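Local coordinates for protein chitinase A (Pteris ryukyuensis, PDB 5YLG) that probably hydrolyses glycosidic bonds as a family 18 plant chitinase, the piece described here being its LysM domain, a sugar-binding module, at residues T3-K8 with Q43-S48. Residues are numbered along the deposited sequence; the frame is centred on the assembly and turned at random.
Sequences TTYTIK and QVVCVS
With chi1 at -51°, T3 swings OG1 to the flank of its own backbone N, where it meets OG of S48 at 2.7 Å in a hydrogen bond that either hydroxyl could donate. CG of Y5 lies trans to the backbone N (chi1 174°); the ring leads away from the partner strand, and V45 CG2 reaches only its near edge, close to the ring plane, 4.0 Å from Y5 CD2. The backbones pair from T4 with C46 to T6 with V44 as the antiparallel two-stranded sheet of the LysM fold, its strands brought together from the two ends of the domain around the intervening helices. Y5 and V45 form the hydrogen-bonded pair: V45 N reaches Y5 O at 2.9 Å almost straight, whereas the return bond from Y5 N to V45 O is more bent, 145° at the hydrogen. Beyond the strand ends, V47 N donates to T3 O and I7 N to Q43 O, each at 2.8 Å.

On the inner face, V47 CG1 packs on Y5 CB, and I7 meets V45 at about a right angle, its CD1 4.1 Å from V45 CG1; Y5, I7 and V47 all continue onto I16 of helix 13-20. The other face carries T4, T6 and V44, with V44 CG1 lying 3.9 Å from T4 CB, and also C46, whose disulfide to C2 ties the chain ends together. The Y5 hydroxyl is hydrogen-bonded to OD2 of D11, which holds the far end of the ring. Backbone bonding thus sets the register, while the apolar inner side chains join the sheet to the helix and leave the threonine-bearing face largely to solvent.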
loop_
_atom_site.group_PDB
_atom_site.type_symbol
_atom_site.label_atom_id
_atom_site.label_comp_id
_atom_site.label_asym_id
_atom_site.label_seq_id
_atom_site.Cartn_x
_atom_site.Cartn_y
_atom_site.Cartn_z
ATOM N N THR A 3 3.385 -10.647 -1.714
ATOM C CA THR A 3 4.251 -10.118 -0.647
ATOM C C THR A 3 3.514 -9.099 0.221
ATOM O O THR A 3 3.039 -8.046 -0.260
ATOM C CB THR A 3 5.420 -9.407 -1.228
ATOM O OG1 THR A 3 6.052 -10.289 -2.228
ATOM C CG2 THR A 3 6.451 -8.934 -0.183
ATOM N N THR A 4 3.455 -9.369 1.490
ATOM C CA THR A 4 2.804 -8.492 2.453
ATOM C C THR A 4 3.694 -7.452 3.110
ATOM O O THR A 4 4.907 -7.574 3.226
ATOM C CB THR A 4 2.082 -9.271 3.535
ATOM O OG1 THR A 4 3.054 -10.108 4.242
ATOM C CG2 THR A 4 1.031 -10.143 2.975
ATOM N N TYR A 5 3.064 -6.331 3.500
ATOM C CA TYR A 5 3.678 -5.185 4.185
ATOM C C TYR A 5 2.706 -4.673 5.177
ATOM O O TYR A 5 1.502 -4.564 4.869
ATOM C CB TYR A 5 4.103 -4.039 3.226
ATOM C CG TYR A 5 4.600 -2.823 3.859
ATOM C CD1 TYR A 5 5.876 -2.757 4.437
ATOM C CD2 TYR A 5 3.795 -1.660 3.967
ATOM C CE1 TYR A 5 6.298 -1.684 5.149
ATOM C CE2 TYR A 5 4.226 -0.538 4.658
ATOM C CZ TYR A 5 5.513 -0.586 5.265
ATOM O OH TYR A 5 5.980 0.509 5.963
ATOM N N THR A 6 3.145 -4.293 6.364
ATOM C CA THR A 6 2.255 -3.755 7.411
ATOM C C THR A 6 2.396 -2.242 7.550
ATOM O O THR A 6 3.490 -1.686 7.692
ATOM C CB THR A 6 2.450 -4.446 8.750
ATOM O OG1 THR A 6 2.389 -5.851 8.534
ATOM C CG2 THR A 6 1.450 -4.074 9.752
ATOM N N ILE A 7 1.294 -1.532 7.407
ATOM C CA ILE A 7 1.247 -0.054 7.468
ATOM C C ILE A 7 1.774 0.419 8.832
ATOM O O ILE A 7 1.264 0.021 9.901
ATOM C CB ILE A 7 -0.174 0.451 7.258
ATOM C CG1 ILE A 7 -0.673 0.148 5.860
ATOM C CG2 ILE A 7 -0.221 1.990 7.535
ATOM C CD1 ILE A 7 0.189 0.602 4.710
ATOM N N LYS A 8 2.662 1.398 8.780
ATOM C CA LYS A 8 3.235 2.052 9.996
ATOM C C LYS A 8 2.891 3.566 9.896
ATOM O O LYS A 8 2.465 4.069 8.874
ATOM C CB LYS A 8 4.734 1.926 10.008
ATOM N N GLN A 43 -2.627 -2.157 9.322
ATOM C CA GLN A 43 -3.268 -2.715 8.175
ATOM C C GLN A 43 -2.259 -3.453 7.283
ATOM O O GLN A 43 -1.096 -2.981 7.162
ATOM C CB GLN A 43 -3.934 -1.525 7.356
ATOM C CG GLN A 43 -4.704 -1.915 6.147
ATOM C CD GLN A 43 -5.461 -0.738 5.577
ATOM O OE1 GLN A 43 -5.670 0.309 6.250
ATOM N NE2 GLN A 43 -5.920 -0.893 4.342
ATOM N N VAL A 44 -2.627 -4.514 6.617
ATOM C CA VAL A 44 -1.749 -5.280 5.819
ATOM C C VAL A 44 -2.100 -5.073 4.335
ATOM O O VAL A 44 -3.272 -5.163 3.944
ATOM C CB VAL A 44 -1.861 -6.769 6.128
ATOM C CG1 VAL A 44 -1.063 -7.603 5.204
ATOM C CG2 VAL A 44 -1.430 -6.940 7.599
ATOM N N VAL A 45 -1.081 -4.758 3.541
ATOM C CA VAL A 45 -1.253 -4.554 2.085
ATOM C C VAL A 45 -0.371 -5.447 1.299
ATOM O O VAL A 45 0.623 -5.973 1.806
ATOM C CB VAL A 45 -1.008 -3.055 1.758
ATOM C CG1 VAL A 45 -1.936 -2.189 2.513
ATOM C CG2 VAL A 45 0.447 -2.663 1.998
ATOM N N CYS A 46 -0.674 -5.651 0.048
ATOM C CA CYS A 46 0.161 -6.339 -0.899
ATOM C C CYS A 46 1.036 -5.448 -1.666
ATOM O O CYS A 46 0.578 -4.440 -2.234
ATOM C CB CYS A 46 -0.739 -7.062 -1.871
ATOM S SG CYS A 46 -1.716 -8.414 -1.157
ATOM N N VAL A 47 2.326 -5.806 -1.732
ATOM C CA VAL A 47 3.273 -5.022 -2.458
ATOM C C VAL A 47 3.901 -5.792 -3.705
ATOM O O VAL A 47 4.810 -5.284 -4.289
ATOM C CB VAL A 47 4.339 -4.381 -1.557
ATOM C CG1 VAL A 47 3.796 -3.465 -0.522
ATOM C CG2 VAL A 47 5.164 -5.443 -0.799
ATOM N N SER A 48 3.309 -6.901 -4.060
ATOM C CA SER A 48 3.623 -7.573 -5.344
ATOM C C SER A 48 2.457 -8.453 -5.597
ATOM O O SER A 48 1.440 -8.418 -4.897
ATOM C CB SER A 48 4.941 -8.433 -5.211
ATOM O OG SER A 48 4.690 -9.622 -4.476
#